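Local coordinates for ABC transporter periplasmic peptide-binding protein (Pseudoalteromonas, PDB 4QFL) that binds dipeptides in the periplasm, here Ala-Phe, and probably delivers them to an ABC transporter for uptake into the cell, at residues D373-N386 against R420-A434. Numbering follows the deposited sequence.
Sequences DMSIWAMPVSRIYN and RIGEHRHDSVLLGWA. With ALA (alanine), chain C; PHE (phenylalanine), chain D.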
ATOM      1  N   ASP A 373      20.882  13.937  19.939  1.00 28.42           N
ATOM      2  CA  ASP A 373      19.446  14.103  19.767  1.00 28.71           C
ATOM      3  C   ASP A 373      18.992  13.506  18.431  1.00 28.98           C
ATOM      4  O   ASP A 373      19.739  13.503  17.455  1.00 26.40           O
ATOM      5  CB  ASP A 373      19.080  15.586  19.793  1.00 29.48           C
ATOM      6  CG  ASP A 373      19.190  16.194  21.177  1.00 32.57           C
ATOM      7  OD1 ASP A 373      19.751  15.539  22.081  1.00 33.17           O
ATOM      8  OD2 ASP A 373      18.706  17.332  21.353  1.00 33.78           O
ATOM      9  N   MET A 374      17.760  13.010  18.383  1.00 25.96           N
ATOM     10  CA  MET A 374      17.192  12.584  17.116  1.00 23.43           C
ATOM     11  C   MET A 374      15.680  12.691  17.147  1.00 24.69           C
ATOM     12  O   MET A 374      15.069  12.736  18.221  1.00 24.27           O
ATOM     13  CB  MET A 374      17.583  11.143  16.804  1.00 23.46           C
ATOM     14  CG  MET A 374      17.006  10.118  17.768  1.00 22.95           C
ATOM     15  SD  MET A 374      17.490   8.451  17.313  1.00 23.89           S
ATOM     16  CE  MET A 374      16.778   8.326  15.668  1.00 19.61           C
ATOM     17  N   SER A 375      15.080  12.728  15.962  1.00 24.30           N
ATOM     18  CA  SER A 375      13.639  12.641  15.846  1.00 19.78           C
ATOM     19  C   SER A 375      13.234  11.210  15.491  1.00 20.79           C
ATOM     20  O   SER A 375      13.981  10.463  14.843  1.00 19.68           O
ATOM     21  CB  SER A 375      13.084  13.649  14.828  1.00 20.96           C
ATOM     22  OG  SER A 375      13.598  13.441  13.513  1.00 20.88           O
ATOM     23  N   ILE A 376      12.065  10.827  15.979  1.00 21.44           N
ATOM     24  CA  ILE A 376      11.371   9.661  15.482  1.00 17.09           C
ATOM     25  C   ILE A 376      10.027  10.146  15.008  1.00 17.65           C
ATOM     26  O   ILE A 376       9.231  10.663  15.784  1.00 18.16           O
ATOM     27  CB  ILE A 376      11.152   8.612  16.562  1.00 19.19           C
ATOM     28  CG1 ILE A 376      12.491   8.049  17.031  1.00 17.11           C
ATOM     29  CG2 ILE A 376      10.244   7.496  16.041  1.00 15.75           C
ATOM     30  CD1 ILE A 376      12.345   6.960  18.078  1.00 19.45           C
ATOM     31  N   TRP A 377       9.784   9.997  13.720  1.00 17.35           N
ATOM     32  CA  TRP A 377       8.511  10.358  13.157  1.00 16.70           C
ATOM     33  C   TRP A 377       7.504   9.232  13.360  1.00 15.63           C
ATOM     34  O   TRP A 377       7.805   8.076  13.077  1.00 16.91           O
ATOM     35  CB  TRP A 377       8.701  10.680  11.686  1.00 16.13           C
ATOM     36  CG  TRP A 377       9.325  12.020  11.496  1.00 18.50           C
ATOM     37  CD1 TRP A 377      10.479  12.482  12.061  1.00 18.87           C
ATOM     38  CD2 TRP A 377       8.827  13.076  10.676  1.00 19.36           C
ATOM     39  NE1 TRP A 377      10.729  13.771  11.644  1.00 18.22           N
ATOM     40  CE2 TRP A 377       9.725  14.156  10.794  1.00 19.11           C
ATOM     41  CE3 TRP A 377       7.710  13.210   9.846  1.00 18.56           C
ATOM     42  CZ2 TRP A 377       9.538  15.350  10.113  1.00 21.14           C
ATOM     43  CZ3 TRP A 377       7.524  14.390   9.185  1.00 21.32           C
ATOM     44  CH2 TRP A 377       8.433  15.449   9.317  1.00 22.96           C
ATOM     45  N   ALA A 378       6.319   9.582  13.861  1.00 18.10           N
ATOM     46  CA  ALA A 378       5.286   8.608  14.210  1.00 16.68           C
ATOM     47  C   ALA A 378       3.983   8.852  13.458  1.00 20.01           C
ATOM     48  O   ALA A 378       3.463   9.968  13.457  1.00 18.67           O
ATOM     49  CB  ALA A 378       5.024   8.620  15.714  1.00 16.76           C
ATOM     50  N   MET A 379       3.454   7.797  12.836  1.00 19.64           N
ATOM     51  CA  MET A 379       2.178   7.852  12.119  1.00 20.23           C
ATOM     52  C   MET A 379       1.027   8.253  13.045  1.00 19.48           C
ATOM     53  O   MET A 379       0.982   7.825  14.201  1.00 21.31           O
ATOM     54  CB  MET A 379       1.884   6.498  11.462  1.00 15.96           C
ATOM     55  CG  MET A 379       3.003   6.035  10.561  1.00 16.73           C
ATOM     56  SD  MET A 379       2.764   4.386   9.861  1.00 24.04           S
ATOM     57  CE  MET A 379       3.157   3.382  11.287  1.00 18.03           C
ATOM     58  N   PRO A 380       0.088   9.071  12.533  1.00 20.54           N
ATOM     59  CA  PRO A 380      -1.035   9.591  13.318  1.00 20.70           C
ATOM     60  C   PRO A 380      -2.238   8.645  13.373  1.00 21.74           C
ATOM     61  O   PRO A 380      -3.165   8.861  14.149  1.00 21.39           O
ATOM     62  CB  PRO A 380      -1.414  10.858  12.554  1.00 18.35           C
ATOM     63  CG  PRO A 380      -1.122  10.512  11.140  1.00 18.28           C
ATOM     64  CD  PRO A 380       0.097   9.620  11.163  1.00 18.90           C
ATOM     65  N   VAL A 381      -2.222   7.608  12.547  1.00 22.50           N
ATOM     66  CA  VAL A 381      -3.356   6.697  12.437  1.00 17.79           C
ATOM     67  C   VAL A 381      -2.889   5.248  12.551  1.00 17.67           C
ATOM     68  O   VAL A 381      -1.729   4.930  12.283  1.00 17.24           O
ATOM     69  CB  VAL A 381      -4.060   6.868  11.092  1.00 16.57           C
ATOM     70  CG1 VAL A 381      -4.854   8.160  11.062  1.00 18.96           C
ATOM     71  CG2 VAL A 381      -3.038   6.843   9.974  1.00 15.59           C
ATOM     72  N   SER A 382      -3.810   4.368  12.934  1.00 16.48           N
ATOM     73  CA  SER A 382      -3.539   2.933  13.029  1.00 18.63           C
ATOM     74  C   SER A 382      -3.381   2.289  11.643  1.00 19.05           C
ATOM     75  O   SER A 382      -4.166   2.572  10.736  1.00 18.26           O
ATOM     76  CB  SER A 382      -4.685   2.249  13.783  1.00 18.57           C
ATOM     77  OG  SER A 382      -4.501   0.847  13.814  1.00 19.35           O
ATOM     78  N   ARG A 383      -2.360   1.446  11.479  1.00 16.97           N
ATOM     79  CA  ARG A 383      -2.168   0.679  10.244  1.00 17.73           C
ATOM     80  C   ARG A 383      -2.053  -0.782  10.630  1.00 16.03           C
ATOM     81  O   ARG A 383      -1.782  -1.104  11.790  1.00 17.03           O
ATOM     82  CB  ARG A 383      -0.883   1.086   9.507  1.00 16.04           C
ATOM     83  CG  ARG A 383      -0.546   2.566   9.531  1.00 15.62           C
ATOM     84  CD  ARG A 383      -1.620   3.400   8.871  1.00 15.46           C
ATOM     85  NE  ARG A 383      -1.904   2.985   7.504  1.00 14.86           N
ATOM     86  CZ  ARG A 383      -3.131   2.880   6.988  1.00 17.36           C
ATOM     87  NH1 ARG A 383      -4.207   3.133   7.729  1.00 16.98           N
ATOM     88  NH2 ARG A 383      -3.288   2.501   5.728  1.00 18.01           N
ATOM     89  N   ILE A 384      -2.243  -1.669   9.666  1.00 16.08           N
ATOM     90  CA  ILE A 384      -2.124  -3.090   9.940  1.00 16.54           C
ATOM     91  C   ILE A 384      -0.787  -3.402  10.592  1.00 16.16           C
ATOM     92  O   ILE A 384      -0.720  -4.164  11.554  1.00 17.14           O
ATOM     93  CB  ILE A 384      -2.228  -3.907   8.659  1.00 17.78           C
ATOM     94  CG1 ILE A 384      -3.578  -3.663   7.993  1.00 18.91           C
ATOM     95  CG2 ILE A 384      -2.044  -5.393   8.958  1.00 18.36           C
ATOM     96  CD1 ILE A 384      -3.664  -4.251   6.609  1.00 22.08           C
ATOM     97  N   TYR A 385       0.279  -2.822  10.062  1.00 15.51           N
ATOM     98  CA  TYR A 385       1.616  -3.150  10.532  1.00 13.99           C
ATOM     99  C   TYR A 385       2.020  -2.411  11.807  1.00 13.84           C
ATOM    100  O   TYR A 385       3.055  -2.699  12.388  1.00 14.96           O
ATOM    101  CB  TYR A 385       2.636  -2.908   9.424  1.00 14.80           C
ATOM    102  CG  TYR A 385       2.490  -1.571   8.742  1.00 14.62           C
ATOM    103  CD1 TYR A 385       3.102  -0.440   9.259  1.00 15.30           C
ATOM    104  CD2 TYR A 385       1.739  -1.440   7.586  1.00 13.83           C
ATOM    105  CE1 TYR A 385       2.977   0.784   8.640  1.00 14.38           C
ATOM    106  CE2 TYR A 385       1.605  -0.215   6.962  1.00 15.08           C
ATOM    107  CZ  TYR A 385       2.230   0.893   7.491  1.00 13.91           C
ATOM    108  OH  TYR A 385       2.108   2.114   6.877  1.00 14.31           O
ATOM    109  N   ASN A 386       1.198  -1.464  12.239  1.00 15.20           N
ATOM    110  CA  ASN A 386       1.495  -0.701  13.446  1.00 17.69           C
ATOM    111  C   ASN A 386       0.271   0.023  13.998  1.00 16.86           C
ATOM    112  O   ASN A 386      -0.076   1.106  13.541  1.00 16.98           O
ATOM    113  CB  ASN A 386       2.638   0.288  13.207  1.00 16.79           C
ATOM    114  CG  ASN A 386       3.136   0.915  14.493  1.00 17.59           C
ATOM    115  OD1 ASN A 386       2.434   0.929  15.499  1.00 17.72           O
ATOM    116  ND2 ASN A 386       4.351   1.431  14.464  1.00 16.43           N
ATOM    117  N   ARG A 420       5.987  14.462   3.761  1.00 20.13           N
ATOM    118  CA  ARG A 420       7.203  14.964   4.384  1.00 19.11           C
ATOM    119  C   ARG A 420       8.247  13.862   4.609  1.00 18.36           C
ATOM    120  O   ARG A 420       9.452  14.132   4.669  1.00 20.66           O
ATOM    121  CB  ARG A 420       6.878  15.751   5.662  1.00 20.91           C
ATOM    122  CG  ARG A 420       6.142  17.085   5.374  1.00 25.12           C
ATOM    123  CD  ARG A 420       5.829  17.912   6.635  1.00 29.32           C
ATOM    124  NE  ARG A 420       5.011  19.095   6.342  1.00 28.52           N
ATOM    125  CZ  ARG A 420       4.570  19.962   7.255  1.00 29.78           C
ATOM    126  NH1 ARG A 420       4.861  19.803   8.537  1.00 30.42           N
ATOM    127  NH2 ARG A 420       3.835  20.998   6.889  1.00 29.21           N
ATOM    128  N   ILE A 421       7.792  12.617   4.695  1.00 17.52           N
ATOM    129  CA  ILE A 421       8.708  11.480   4.725  1.00 19.21           C
ATOM    130  C   ILE A 421       9.307  11.235   3.325  1.00 19.98           C
ATOM    131  O   ILE A 421      10.477  10.853   3.194  1.00 19.57           O
ATOM    132  CB  ILE A 421       8.025  10.195   5.278  1.00 16.26           C
ATOM    133  CG1 ILE A 421       7.635  10.363   6.755  1.00 19.31           C
ATOM    134  CG2 ILE A 421       8.951   9.021   5.165  1.00 15.68           C
ATOM    135  CD1 ILE A 421       8.826  10.395   7.721  1.00 17.85           C
ATOM    136  N   GLY A 422       8.504  11.462   2.289  1.00 19.20           N
ATOM    137  CA  GLY A 422       8.989  11.376   0.923  1.00 19.71           C
ATOM    138  C   GLY A 422      10.002  12.466   0.613  1.00 21.94           C
ATOM    139  O   GLY A 422      10.812  12.333  -0.307  1.00 22.71           O
ATOM    140  N   GLU A 423       9.948  13.551   1.383  1.00 22.84           N
ATOM    141  CA  GLU A 423      10.891  14.661   1.257  1.00 21.22           C
ATOM    142  C   GLU A 423      12.050  14.484   2.218  1.00 20.57           C
ATOM    143  O   GLU A 423      12.828  15.408   2.439  1.00 23.17           O
ATOM    144  CB  GLU A 423      10.190  15.988   1.541  1.00 23.78           C
ATOM    145  CG  GLU A 423       9.119  16.353   0.531  1.00 23.66           C
ATOM    146  CD  GLU A 423       8.196  17.453   1.016  1.00 27.53           C
ATOM    147  OE1 GLU A 423       8.530  18.105   2.022  1.00 30.65           O
ATOM    148  OE2 GLU A 423       7.131  17.667   0.398  1.00 27.52           O
ATOM    149  N   HIS A 424      12.147  13.285   2.780  1.00 19.30           N
ATOM    150  CA  HIS A 424      13.156  12.923   3.772  1.00 20.86           C
ATOM    151  C   HIS A 424      13.502  14.008   4.815  1.00 22.67           C
ATOM    152  O   HIS A 424      14.675  14.251   5.115  1.00 21.90           O
ATOM    153  CB  HIS A 424      14.409  12.344   3.098  1.00 20.26           C
ATOM    154  CG  HIS A 424      15.200  13.344   2.313  1.00 21.64           C
ATOM    155  ND1 HIS A 424      14.920  13.649   1.000  1.00 24.10           N
ATOM    156  CD2 HIS A 424      16.277  14.089   2.655  1.00 21.83           C
ATOM    157  CE1 HIS A 424      15.783  14.554   0.569  1.00 25.86           C
ATOM    158  NE2 HIS A 424      16.613  14.839   1.554  1.00 27.48           N
ATOM    159  N   ARG A 425      12.473  14.632   5.389  1.00 20.54           N
ATOM    160  CA  ARG A 425      12.677  15.628   6.442  1.00 21.75           C
ATOM    161  C   ARG A 425      13.043  15.007   7.800  1.00 23.54           C
ATOM    162  O   ARG A 425      13.437  15.713   8.730  1.00 21.55           O
ATOM    163  CB  ARG A 425      11.446  16.539   6.585  1.00 21.84           C
ATOM    164  CG  ARG A 425      11.252  17.530   5.425  1.00 27.27           C
ATOM    165  CD  ARG A 425      10.560  18.826   5.874  1.00 33.35           C
ATOM    166  NE  ARG A 425       9.437  19.205   5.011  1.00 31.97           N
ATOM    167  CZ  ARG A 425       8.584  20.192   5.281  1.00 32.22           C
ATOM    168  NH1 ARG A 425       8.713  20.914   6.389  1.00 34.11           N
ATOM    169  NH2 ARG A 425       7.591  20.453   4.443  1.00 32.69           N
ATOM    170  N   HIS A 426      12.920  13.686   7.901  1.00 19.48           N
ATOM    171  CA  HIS A 426      13.064  12.986   9.174  1.00 18.04           C
ATOM    172  C   HIS A 426      14.464  12.495   9.435  1.00 17.47           C
ATOM    173  O   HIS A 426      15.251  12.341   8.508  1.00 19.69           O
ATOM    174  CB  HIS A 426      12.125  11.778   9.203  1.00 18.12           C
ATOM    175  CG  HIS A 426      12.405  10.769   8.132  1.00 17.37           C
ATOM    176  ND1 HIS A 426      12.164  11.018   6.796  1.00 18.36           N
ATOM    177  CD2 HIS A 426      12.897   9.510   8.195  1.00 17.11           C
ATOM    178  CE1 HIS A 426      12.496   9.957   6.086  1.00 19.46           C
ATOM    179  NE2 HIS A 426      12.943   9.026   6.909  1.00 17.77           N
ATOM    180  N   ASP A 427      14.762  12.235  10.707  1.00 18.88           N
ATOM    181  CA  ASP A 427      15.953  11.477  11.097  1.00 19.18           C
ATOM    182  C   ASP A 427      15.620  10.005  10.980  1.00 17.71           C
ATOM    183  O   ASP A 427      16.386   9.215  10.435  1.00 16.70           O
ATOM    184  CB  ASP A 427      16.321  11.713  12.568  1.00 19.33           C
ATOM    185  CG  ASP A 427      16.973  13.048  12.813  1.00 22.63           C
ATOM    186  OD1 ASP A 427      17.408  13.706  11.847  1.00 21.37           O
ATOM    187  OD2 ASP A 427      17.053  13.430  13.998  1.00 22.16           O
ATOM    188  N   SER A 428      14.470   9.651  11.543  1.00 18.22           N
ATOM    189  CA  SER A 428      13.977   8.280  11.545  1.00 17.83           C
ATOM    190  C   SER A 428      12.465   8.321  11.607  1.00 16.24           C
ATOM    191  O   SER A 428      11.880   9.322  12.019  1.00 15.94           O
ATOM    192  CB  SER A 428      14.531   7.493  12.734  1.00 17.90           C
ATOM    193  OG  SER A 428      13.869   7.841  13.934  1.00 18.78           O
ATOM    194  N   VAL A 429      11.836   7.227  11.196  1.00 16.67           N
ATOM    195  CA  VAL A 429      10.385   7.163  11.134  1.00 15.21           C
ATOM    196  C   VAL A 429       9.897   5.751  11.393  1.00 14.54           C
ATOM    197  O   VAL A 429      10.541   4.769  11.008  1.00 17.34           O
ATOM    198  CB  VAL A 429       9.856   7.613   9.758  1.00 15.88           C
ATOM    199  CG1 VAL A 429      10.515   6.801   8.661  1.00 17.81           C
ATOM    200  CG2 VAL A 429       8.338   7.482   9.691  1.00 15.67           C
ATOM    201  N   LEU A 430       8.745   5.676  12.046  1.00 16.08           N
ATOM    202  CA  LEU A 430       8.024   4.434  12.218  1.00 15.03           C
ATOM    203  C   LEU A 430       7.034   4.348  11.076  1.00 14.42           C
ATOM    204  O   LEU A 430       6.105   5.134  10.996  1.00 15.45           O
ATOM    205  CB  LEU A 430       7.272   4.433  13.548  1.00 16.28           C
ATOM    206  CG  LEU A 430       8.147   4.484  14.796  1.00 18.04           C
ATOM    207  CD1 LEU A 430       7.293   4.648  16.043  1.00 18.96           C
ATOM    208  CD2 LEU A 430       9.031   3.252  14.880  1.00 20.57           C
ATOM    209  N   LEU A 431       7.256   3.395  10.187  1.00 15.54           N
ATOM    210  CA  LEU A 431       6.378   3.198   9.051  1.00 14.70           C
ATOM    211  C   LEU A 431       6.293   1.703   8.755  1.00 16.82           C
ATOM    212  O   LEU A 431       6.500   0.879   9.630  1.00 16.24           O
ATOM    213  CB  LEU A 431       6.904   3.951   7.826  1.00 13.57           C
ATOM    214  CG  LEU A 431       5.971   5.034   7.282  1.00 18.80           C
ATOM    215  CD1 LEU A 431       6.683   5.998   6.345  1.00 16.74           C
ATOM    216  CD2 LEU A 431       4.754   4.418   6.619  1.00 15.70           C
ATOM    217  N   GLY A 432       5.990   1.358   7.514  1.00 14.75           N
ATOM    218  CA  GLY A 432       5.930  -0.036   7.136  1.00 15.30           C
ATOM    219  C   GLY A 432       5.282  -0.206   5.783  1.00 14.81           C
ATOM    220  O   GLY A 432       5.204   0.731   5.001  1.00 16.62           O
ATOM    221  N   TRP A 433       4.816  -1.413   5.513  1.00 15.01           N
ATOM    222  CA  TRP A 433       4.209  -1.701   4.235  1.00 12.41           C
ATOM    223  C   TRP A 433       3.167  -2.782   4.408  1.00 15.94           C
ATOM    224  O   TRP A 433       3.423  -3.810   5.029  1.00 15.59           O
ATOM    225  CB  TRP A 433       5.286  -2.177   3.271  1.00 14.44           C
ATOM    226  CG  TRP A 433       4.870  -2.314   1.838  1.00 15.67           C
ATOM    227  CD1 TRP A 433       4.779  -3.478   1.121  1.00 17.59           C
ATOM    228  CD2 TRP A 433       4.521  -1.258   0.927  1.00 17.47           C
ATOM    229  NE1 TRP A 433       4.392  -3.207  -0.169  1.00 15.71           N
ATOM    230  CE2 TRP A 433       4.226  -1.855  -0.314  1.00 18.14           C
ATOM    231  CE3 TRP A 433       4.430   0.132   1.040  1.00 20.83           C
ATOM    232  CZ2 TRP A 433       3.845  -1.109  -1.429  1.00 17.39           C
ATOM    233  CZ3 TRP A 433       4.042   0.873  -0.079  1.00 17.24           C
ATOM    234  CH2 TRP A 433       3.754   0.254  -1.284  1.00 17.41           C
ATOM    235  N   ALA A 434       1.981  -2.530   3.874  1.00 14.56           N
ATOM    236  CA  ALA A 434       0.986  -3.572   3.724  1.00 15.96           C
ATOM    237  C   ALA A 434       1.023  -4.113   2.282  1.00 15.33           C
ATOM    238  O   ALA A 434       0.704  -3.410   1.327  1.00 15.87           O
ATOM    239  CB  ALA A 434      -0.388  -3.045   4.088  1.00 14.32           C
TER
HETATM  240  N   ALA C 601       1.117  -1.004  -0.020  1.00 15.29           N
HETATM  241  CA  ALA C 601       0.553   0.303   0.307  1.00 16.46           C
HETATM  242  C   ALA C 601       0.890   0.696   1.743  1.00 17.93           C
HETATM  243  O   ALA C 601       1.048  -0.166   2.607  1.00 20.32           O
HETATM  244  CB  ALA C 601      -0.963   0.301   0.089  1.00 15.89           C
HETATM  245  N   PHE D 602       1.012   1.999   1.994  1.00 18.48           N
HETATM  246  CA  PHE D 602       1.229   2.514   3.341  1.00 15.77           C
HETATM  247  C   PHE D 602      -0.038   2.379   4.153  1.00 17.59           C
HETATM  248  O   PHE D 602       0.011   2.136   5.354  1.00 19.81           O
HETATM  249  CB  PHE D 602       1.611   3.989   3.287  1.00 14.98           C
HETATM  250  CG  PHE D 602       2.981   4.241   2.761  1.00 18.26           C
HETATM  251  CD1 PHE D 602       4.066   3.527   3.242  1.00 17.50           C
HETATM  252  CD2 PHE D 602       3.189   5.196   1.791  1.00 17.51           C
HETATM  253  CE1 PHE D 602       5.328   3.762   2.772  1.00 19.15           C
HETATM  254  CE2 PHE D 602       4.450   5.440   1.315  1.00 18.40           C
HETATM  255  CZ  PHE D 602       5.525   4.721   1.800  1.00 18.37           C
HETATM  256  OXT PHE D 602      -1.140   2.519   3.620  1.00 16.78           O
HETATM  257  O   HOH W   1      13.244  15.668  12.079  1.00 21.87           O
HETATM  258  O   HOH W   2       6.256   0.971  12.358  1.00 17.65           O
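Ser-375 OG is gripped from two directions: Asp-427 N donates to it over 3.3 Å, and the oxygen of a bridging water lies 2.7 Å from Ser-375 OG. The same water accepts a hydrogen bond from Trp-377 NE1. With chi1 at 61°, Ser-375 OG sits between its own backbone N and carbonyl carbon, which turns the short side chain to the Asp-427 amide and the water. Asp-427 returns the bond, OD2 taking Ser-375 N on the anti side of the carboxylate, 26° out of its plane, while OD1 pairs with Arg-301. Ser-428 OG then donates to Ser-375 O in the carbonyl plane, on a lone pair. Strands 373-378 and 428-434 run parallel here, Trp-377 N reaching Ser-428 O and Trp-377 O accepting from Leu-430 N, both at 2.8 Å, within the alpha/beta domain of a family 5 solute-binding protein. The indole of Trp-377 carries His-426 CB over one face, 3.4 Å from the five-membered ring centroid, and meets Ile-421 CD1 and Arg-420 CB with its six-membered ring. Cutting the indole back to an alanine is likely to open a gap beside Ile-421, Arg-420 and His-426 and leave the bridging water without its indole donor. Farther along, Gly-432 packs its bare CA over the Tyr-385 ring, where a CB would clash with Tyr-385 CD1. Tyr-385 OH donates to PHE O at 2.6 Å, beside Arg-383, whose NE and NH2 hold the ligand carboxylate, while Ala-434 N and O pair with ALA O and N.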